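Purine nucleoside phosphorylase (PDB 5KO5) probably catalyses the phosphate-dependent cleavage of purine nucleosides such as inosine and guanosine into free base and ribose 1-phosphate. Local coordinates at residues Arg269-Leu272 with Leu273-Trp276; Leu100-Arg103 with Val104-Leu107; Ile257-Glu260 with Lys261-Ala264. All blocks are in the same frame, centred on the assembly; numbering follows the deposited sequence.

Contact 1 (Arg269-Leu272 with Leu273-Trp276); sequences RADL and LQMW
The backbone O of Asp271 is gripped by two groups. Met275 N donates to it at 3.0 Å with a nearly straight N-H...O angle of 167°, and a water lies 2.8 Å from the same Asp271 O. These residues belong to the long C-terminal helix 259-283 of the phosphorylase fold, and the contact joins two successive turns of that helix. Four successive i to i+4 bonds hold it, the others running from Leu273 N to Arg269 O, Gln274 N to Ala270 O and Trp276 N to Leu272 O. The helix is kinked here: the N-H groups of Asp271 and Leu272 miss the usual bond to the preceding turn.

On the outer side Asp271 and Gln274 are joined through water, once by the backbone O and once by the carboxylate. The water at Asp271 O also lies 2.7 Å from Gln274 OE1. A second water lies 2.8 Å from Asp271 OD1 and, more distantly, meets Gln274 OE1. These water bonds may not all be made at once. The Gln274 chain is extended, with CG anti to the backbone N (chi1 180°), and this carries its amide to the two waters.

The inner side is largely apolar. Leu273 and Trp276 lean on strand 131-139, and Trp276 meets Phe185 edge-to-face. The polar exceptions are Trp276 NE1, which bonds to Ala176 O, and Arg269 NE, which bonds to Gly129 O.

Met275 is bent at both chi2 (-76°) and chi3, so its methyl turns back along the helix. There Met275 CE touches Leu272 CD1 at 3.9 Å.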
loop_
_atom_site.group_PDB
_atom_site.type_symbol
_atom_site.label_atom_id
_atom_site.label_comp_id
_atom_site.label_asym_id
_atom_site.label_seq_id
_atom_site.Cartn_x
_atom_site.Cartn_y
_atom_site.Cartn_z
ATOM N N ARG A 269 15.498 27.572 -9.427
ATOM C CA ARG A 269 14.187 28.012 -9.885
ATOM C C ARG A 269 13.387 28.739 -8.814
ATOM O O ARG A 269 12.267 29.185 -9.095
ATOM C CB ARG A 269 13.368 26.815 -10.391
ATOM C CG ARG A 269 13.871 26.208 -11.678
ATOM C CD ARG A 269 13.628 27.133 -12.858
ATOM N NE ARG A 269 13.890 26.449 -14.118
ATOM C CZ ARG A 269 14.727 26.883 -15.048
ATOM N NH1 ARG A 269 15.362 28.043 -14.893
ATOM N NH2 ARG A 269 14.905 26.179 -16.157
ATOM N N ALA A 270 13.925 28.876 -7.599
ATOM C CA ALA A 270 13.146 29.394 -6.476
ATOM C C ALA A 270 12.609 30.798 -6.741
ATOM O O ALA A 270 11.446 31.093 -6.435
ATOM C CB ALA A 270 14.000 29.395 -5.206
ATOM N N ASP A 271 13.438 31.679 -7.303
ATOM C CA ASP A 271 13.014 33.063 -7.472
ATOM C C ASP A 271 11.957 33.192 -8.558
ATOM O O ASP A 271 11.003 33.971 -8.416
ATOM C CB ASP A 271 14.225 33.954 -7.733
ATOM C CG ASP A 271 15.130 34.039 -6.534
ATOM O OD1 ASP A 271 14.789 34.785 -5.592
ATOM O OD2 ASP A 271 16.179 33.361 -6.534
ATOM N N LEU A 272 12.104 32.434 -9.646
ATOM C CA LEU A 272 11.086 32.433 -10.691
ATOM C C LEU A 272 9.765 31.890 -10.165
ATOM O O LEU A 272 8.697 32.448 -10.446
ATOM C CB LEU A 272 11.565 31.608 -11.882
ATOM C CG LEU A 272 10.600 31.518 -13.068
ATOM C CD1 LEU A 272 10.297 32.902 -13.639
ATOM C CD2 LEU A 272 11.140 30.595 -14.144
ATOM N N LEU A 273 9.818 30.811 -9.380
ATOM C CA LEU A 273 8.595 30.242 -8.834
ATOM C C LEU A 273 7.923 31.202 -7.859
ATOM O O LEU A 273 6.690 31.302 -7.832
ATOM C CB LEU A 273 8.918 28.910 -8.168
ATOM C CG LEU A 273 7.736 28.127 -7.615
ATOM C CD1 LEU A 273 6.765 27.746 -8.721
ATOM C CD2 LEU A 273 8.243 26.884 -6.903
ATOM N N GLN A 274 8.711 31.935 -7.068
ATOM C CA GLN A 274 8.123 32.916 -6.162
ATOM C C GLN A 274 7.398 34.006 -6.939
ATOM O O GLN A 274 6.271 34.390 -6.599
ATOM C CB GLN A 274 9.193 33.547 -5.272
ATOM C CG GLN A 274 8.575 34.580 -4.333
ATOM C CD GLN A 274 9.535 35.662 -3.884
ATOM O OE1 GLN A 274 10.631 35.809 -4.424
ATOM N NE2 GLN A 274 9.125 36.429 -2.879
ATOM N N MET A 275 8.048 34.537 -7.977
ATOM C CA MET A 275 7.421 35.564 -8.802
ATOM C C MET A 275 6.140 35.030 -9.435
ATOM O O MET A 275 5.109 35.712 -9.452
ATOM C CB MET A 275 8.429 36.032 -9.862
ATOM C CG MET A 275 8.030 37.264 -10.658
ATOM S SD MET A 275 6.792 36.915 -11.919
ATOM C CE MET A 275 7.524 35.533 -12.735
ATOM N N TRP A 276 6.186 33.798 -9.936
ATOM C CA TRP A 276 5.029 33.205 -10.594
ATOM C C TRP A 276 3.860 33.088 -9.627
ATOM O O TRP A 276 2.734 33.504 -9.931
ATOM C CB TRP A 276 5.435 31.819 -11.081
ATOM C CG TRP A 276 4.495 31.134 -12.010
ATOM C CD1 TRP A 276 3.429 31.680 -12.676
ATOM C CD2 TRP A 276 4.573 29.772 -12.425
ATOM N NE1 TRP A 276 2.827 30.723 -13.465
ATOM C CE2 TRP A 276 3.515 29.544 -13.331
ATOM C CE3 TRP A 276 5.436 28.713 -12.109
ATOM C CZ2 TRP A 276 3.292 28.298 -13.921
ATOM C CZ3 TRP A 276 5.219 27.480 -12.697
ATOM C CH2 TRP A 276 4.154 27.282 -13.595
HETATM O O HOH W 1 11.040 36.437 -7.013
HETATM O O HOH W 2 13.307 37.218 -5.618
#

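Contact 2 (Leu100-Arg103 with Val104-Leu107); sequences LPIR and VMKL. With EDO (1,2-ethanediol), chain E.
Leu100 O accepts from Val104 N at 2.8 Å and so starts a run of four backbone bonds along helix 95-108. Met105 N donates to Pro101 O, Lys106 N to Ile102 O and Leu107 N to Arg103 O, each spanning four residues. Pro101 has no N-H to give, and the helix is kinked at that point. Its carbonyl still accepts in the usual way, with Met105 N 2.9 Å from Pro101 O.

Two apolar contacts link the successive turns. Leu100 CD2 meets Val104 CG2 at 3.8 Å, the two side chains crossing at a slant. Val104 CG1 is anti to the backbone N (chi1 170°), which leaves CG2 beside that N and turned back over the preceding turn. Val104 CG2 therefore also comes within 3.2 Å of Leu100 O. On another side of the helix, Ile102 CD1 approaches Met105 SD more loosely, at 4.3 Å.

The charged groups find partners beyond the helix. Arg103 is extended from CG to NE (chi2 177°), and its NH1 bonds to Ala7 O, which gives this buried guanidinium a backbone partner. Lys106 NZ bonds to Cys233 O and also to O1 of a 1,2-ethanediol at 2.8 Å. The diol probably came from the crystallisation liquor. Leu107 CD2 is 3.9 Å from the diol O2.

This part of the helix is packed between other elements of the fold. Val104 and Leu107 touch helix 9-23. Ile102 and Arg103 touch helix 224-232, both against Ile229. Pro101 and Met105 rest on strand 78-84 of the central sheet, where both meet Met83.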
loop_
_atom_site.group_PDB
_atom_site.type_symbol
_atom_site.label_atom_id
_atom_site.label_comp_id
_atom_site.label_asym_id
_atom_site.label_seq_id
_atom_site.Cartn_x
_atom_site.Cartn_y
_atom_site.Cartn_z
ATOM N N LEU A 100 -5.576 17.703 9.860
ATOM C CA LEU A 100 -6.015 18.791 10.732
ATOM C C LEU A 100 -5.602 20.165 10.218
ATOM O O LEU A 100 -6.462 21.061 10.171
ATOM C CB LEU A 100 -5.634 18.533 12.198
ATOM C CG LEU A 100 -6.160 19.647 13.114
ATOM C CD1 LEU A 100 -6.796 19.108 14.387
ATOM C CD2 LEU A 100 -5.047 20.630 13.448
ATOM N N PRO A 101 -4.347 20.409 9.825
ATOM C CA PRO A 101 -4.000 21.763 9.356
ATOM C C PRO A 101 -4.806 22.225 8.157
ATOM O O PRO A 101 -5.130 23.419 8.068
ATOM C CB PRO A 101 -2.501 21.649 9.041
ATOM C CG PRO A 101 -2.020 20.602 9.988
ATOM C CD PRO A 101 -3.139 19.575 9.984
ATOM N N ILE A 102 -5.110 21.322 7.215
ATOM C CA ILE A 102 -5.899 21.716 6.049
ATOM C C ILE A 102 -7.328 22.050 6.462
ATOM O O ILE A 102 -7.935 23.007 5.964
ATOM C CB ILE A 102 -5.883 20.605 4.985
ATOM C CG1 ILE A 102 -4.456 20.215 4.600
ATOM C CG2 ILE A 102 -6.675 21.060 3.766
ATOM C CD1 ILE A 102 -3.627 21.371 4.149
ATOM N N ARG A 103 -7.892 21.252 7.362
ATOM C CA ARG A 103 -9.227 21.553 7.865
ATOM C C ARG A 103 -9.256 22.847 8.671
ATOM O O ARG A 103 -10.260 23.571 8.634
ATOM C CB ARG A 103 -9.744 20.356 8.650
ATOM C CG ARG A 103 -10.032 19.216 7.696
ATOM C CD ARG A 103 -10.487 17.929 8.371
ATOM N NE ARG A 103 -10.896 16.990 7.327
ATOM C CZ ARG A 103 -11.077 15.691 7.514
ATOM N NH1 ARG A 103 -10.910 15.158 8.721
ATOM N NH2 ARG A 103 -11.415 14.924 6.484
ATOM N N VAL A 104 -8.170 23.162 9.382
ATOM C CA VAL A 104 -8.062 24.472 10.019
ATOM C C VAL A 104 -8.069 25.575 8.969
ATOM O O VAL A 104 -8.762 26.585 9.122
ATOM C CB VAL A 104 -6.815 24.519 10.920
ATOM C CG1 VAL A 104 -6.542 25.944 11.391
ATOM C CG2 VAL A 104 -7.014 23.578 12.111
ATOM N N MET A 105 -7.307 25.401 7.883
ATOM C CA MET A 105 -7.384 26.364 6.786
ATOM C C MET A 105 -8.821 26.568 6.335
ATOM O O MET A 105 -9.249 27.705 6.121
ATOM C CB MET A 105 -6.547 25.903 5.597
ATOM C CG MET A 105 -5.057 26.016 5.805
ATOM S SD MET A 105 -4.240 25.613 4.254
ATOM C CE MET A 105 -2.514 25.794 4.721
ATOM N N LYS A 106 -9.585 25.480 6.193
ATOM C CA LYS A 106 -10.970 25.610 5.753
ATOM C C LYS A 106 -11.768 26.468 6.724
ATOM O O LYS A 106 -12.487 27.384 6.311
ATOM C CB LYS A 106 -11.608 24.227 5.600
ATOM C CG LYS A 106 -13.105 24.260 5.223
ATOM C CD LYS A 106 -13.314 24.663 3.760
ATOM C CE LYS A 106 -14.765 24.957 3.419
ATOM N NZ LYS A 106 -15.660 23.792 3.579
ATOM N N LEU A 107 -11.637 26.195 8.029
ATOM C CA LEU A 107 -12.371 26.971 9.023
ATOM C C LEU A 107 -11.906 28.417 9.081
ATOM O O LEU A 107 -12.682 29.295 9.475
ATOM C CB LEU A 107 -12.262 26.327 10.405
ATOM C CG LEU A 107 -12.882 24.927 10.485
ATOM C CD1 LEU A 107 -12.866 24.429 11.914
ATOM C CD2 LEU A 107 -14.294 24.910 9.934
HETATM C C1 EDO E . -16.332 22.856 7.270
HETATM O O1 EDO E . -16.254 22.326 5.938
HETATM C C2 EDO E . -17.263 24.060 7.313
HETATM O O2 EDO E . -16.608 25.217 6.770
#

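Contact 3 (Ile257-Glu260 with Lys261-Ala264); sequences INHE and KVLA
Asn258 OD1 takes the N-H of Lys261 at 3.0 Å. The donor lies in the plane of the side-chain carbonyl, on a lone pair. Glu260 N is also near, 2.8 Å from Asn258 OD1, but at 115° that bond is weak. The other end of the amide is held too. Asn258 ND2 donates to Glu260 OE2 at 3.2 Å, with the carboxylate oxygen in the amide plane but met from above the carboxylate's own plane. Together these bonds would fix the rotation of the amide. Lys261 runs across Asn258 at about a right angle, with Lys261 CE 3.8 Å from Asn258 CB.

Asn258 is thus the N-cap of helix 259-283, the last helix of this phosphorylase chain. The helix proper is carried on by the backbone bonds of Val262 N to Asn258 O, Leu263 N to His259 O and Ala264 N to Glu260 O.

One turn along, Leu263 lies over a face of the His259 ring. Leu263 CG makes a CH-pi contact 4.0 Å from the ring centroid, offset toward the rim, and Leu263 CD1 reaches His259 NE2 at 3.5 Å. With CG anti to the backbone N (chi1 -170°), the His259 side chain lies beside its own carbonyl carbon, which brings the ring to Leu263.

Further out, Lys261 NZ bonds to Ser256 O. The His259 ring meets Phe161 of the second subunit, and His259 also touches Tyr202. Ile257 and Val262 line the pocket of the bound cytosine, and Ile257 N makes a weak hydrogen bond to Asp163 OD1 of the second subunit.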
loop_
_atom_site.group_PDB
_atom_site.type_symbol
_atom_site.label_atom_id
_atom_site.label_comp_id
_atom_site.label_asym_id
_atom_site.label_seq_id
_atom_site.Cartn_x
_atom_site.Cartn_y
_atom_site.Cartn_z
ATOM N N ILE A 257 20.100 9.664 -8.010
ATOM C CA ILE A 257 19.198 10.710 -7.535
ATOM C C ILE A 257 19.646 11.094 -6.134
ATOM O O ILE A 257 19.998 10.221 -5.331
ATOM C CB ILE A 257 17.748 10.190 -7.510
ATOM C CG1 ILE A 257 17.349 9.583 -8.867
ATOM C CG2 ILE A 257 16.789 11.302 -7.095
ATOM C CD1 ILE A 257 15.949 8.963 -8.876
ATOM N N ASN A 258 19.635 12.388 -5.820
ATOM C CA ASN A 258 20.271 12.843 -4.594
ATOM C C ASN A 258 19.586 14.109 -4.085
ATOM O O ASN A 258 19.299 15.017 -4.868
ATOM C CB ASN A 258 21.758 13.075 -4.902
ATOM C CG ASN A 258 22.498 13.717 -3.770
ATOM O OD1 ASN A 258 22.570 14.937 -3.690
ATOM N ND2 ASN A 258 23.073 12.903 -2.894
ATOM N N HIS A 259 19.325 14.168 -2.772
ATOM C CA HIS A 259 18.590 15.312 -2.226
ATOM C C HIS A 259 19.368 16.619 -2.387
ATOM O O HIS A 259 18.761 17.684 -2.553
ATOM C CB HIS A 259 18.194 15.070 -0.756
ATOM C CG HIS A 259 17.240 16.093 -0.216
ATOM N ND1 HIS A 259 15.995 16.312 -0.765
ATOM C CD2 HIS A 259 17.354 16.968 0.813
ATOM C CE1 HIS A 259 15.381 17.272 -0.097
ATOM N NE2 HIS A 259 16.184 17.687 0.866
ATOM N N GLU A 260 20.702 16.564 -2.316
ATOM C CA GLU A 260 21.493 17.775 -2.541
ATOM C C GLU A 260 21.332 18.273 -3.973
ATOM O O GLU A 260 21.225 19.486 -4.209
ATOM C CB GLU A 260 22.971 17.537 -2.205
ATOM C CG GLU A 260 23.261 17.176 -0.754
ATOM C CD GLU A 260 23.099 15.689 -0.470
ATOM O OE1 GLU A 260 21.999 15.280 -0.045
ATOM O OE2 GLU A 260 24.071 14.930 -0.678
ATOM N N LYS A 261 21.319 17.360 -4.945
ATOM C CA LYS A 261 21.069 17.769 -6.323
ATOM C C LYS A 261 19.656 18.303 -6.481
ATOM O O LYS A 261 19.433 19.292 -7.193
ATOM C CB LYS A 261 21.326 16.604 -7.283
ATOM C CG LYS A 261 22.794 16.228 -7.376
ATOM C CD LYS A 261 23.108 15.417 -8.625
ATOM C CE LYS A 261 22.694 13.964 -8.477
ATOM N NZ LYS A 261 23.074 13.167 -9.680
ATOM N N VAL A 262 18.693 17.678 -5.803
ATOM C CA VAL A 262 17.317 18.162 -5.843
ATOM C C VAL A 262 17.248 19.592 -5.329
ATOM O O VAL A 262 16.664 20.471 -5.969
ATOM C CB VAL A 262 16.400 17.223 -5.039
ATOM C CG1 VAL A 262 15.007 17.842 -4.852
ATOM C CG2 VAL A 262 16.294 15.866 -5.730
ATOM N N LEU A 263 17.858 19.844 -4.168
ATOM C CA LEU A 263 17.794 21.172 -3.573
ATOM C C LEU A 263 18.500 22.211 -4.431
ATOM O O LEU A 263 18.127 23.389 -4.405
ATOM C CB LEU A 263 18.381 21.156 -2.162
ATOM C CG LEU A 263 17.530 20.458 -1.101
ATOM C CD1 LEU A 263 18.226 20.500 0.249
ATOM C CD2 LEU A 263 16.146 21.102 -1.028
ATOM N N ALA A 264 19.537 21.808 -5.181
ATOM C CA ALA A 264 20.205 22.756 -6.069
ATOM C C ALA A 264 19.292 23.176 -7.213
ATOM O O ALA A 264 19.340 24.329 -7.659
ATOM C CB ALA A 264 21.507 22.155 -6.603
#

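Contact 2 comes first along the chain, on helix 95-108. Contact 3 follows at the start of helix 259-283, and contact 1 lies further down that same helix. The centres of contacts 1 and 3 are about 18 Å apart. Contacts 2 and 3 are on opposite sides of the chain's centre, with centres about 31 Å apart, and the centres of contacts 1 and 2 are about 26 Å apart. None touches another. Both helices pack on the mixed sheet, contact 2 against strand 78-84 and contacts 1 and 3 against strand 236-246. Helix 259-283 therefore runs from the cytosine pocket and subunit interface at contact 3 to packing against strand 131-139 at contact 1.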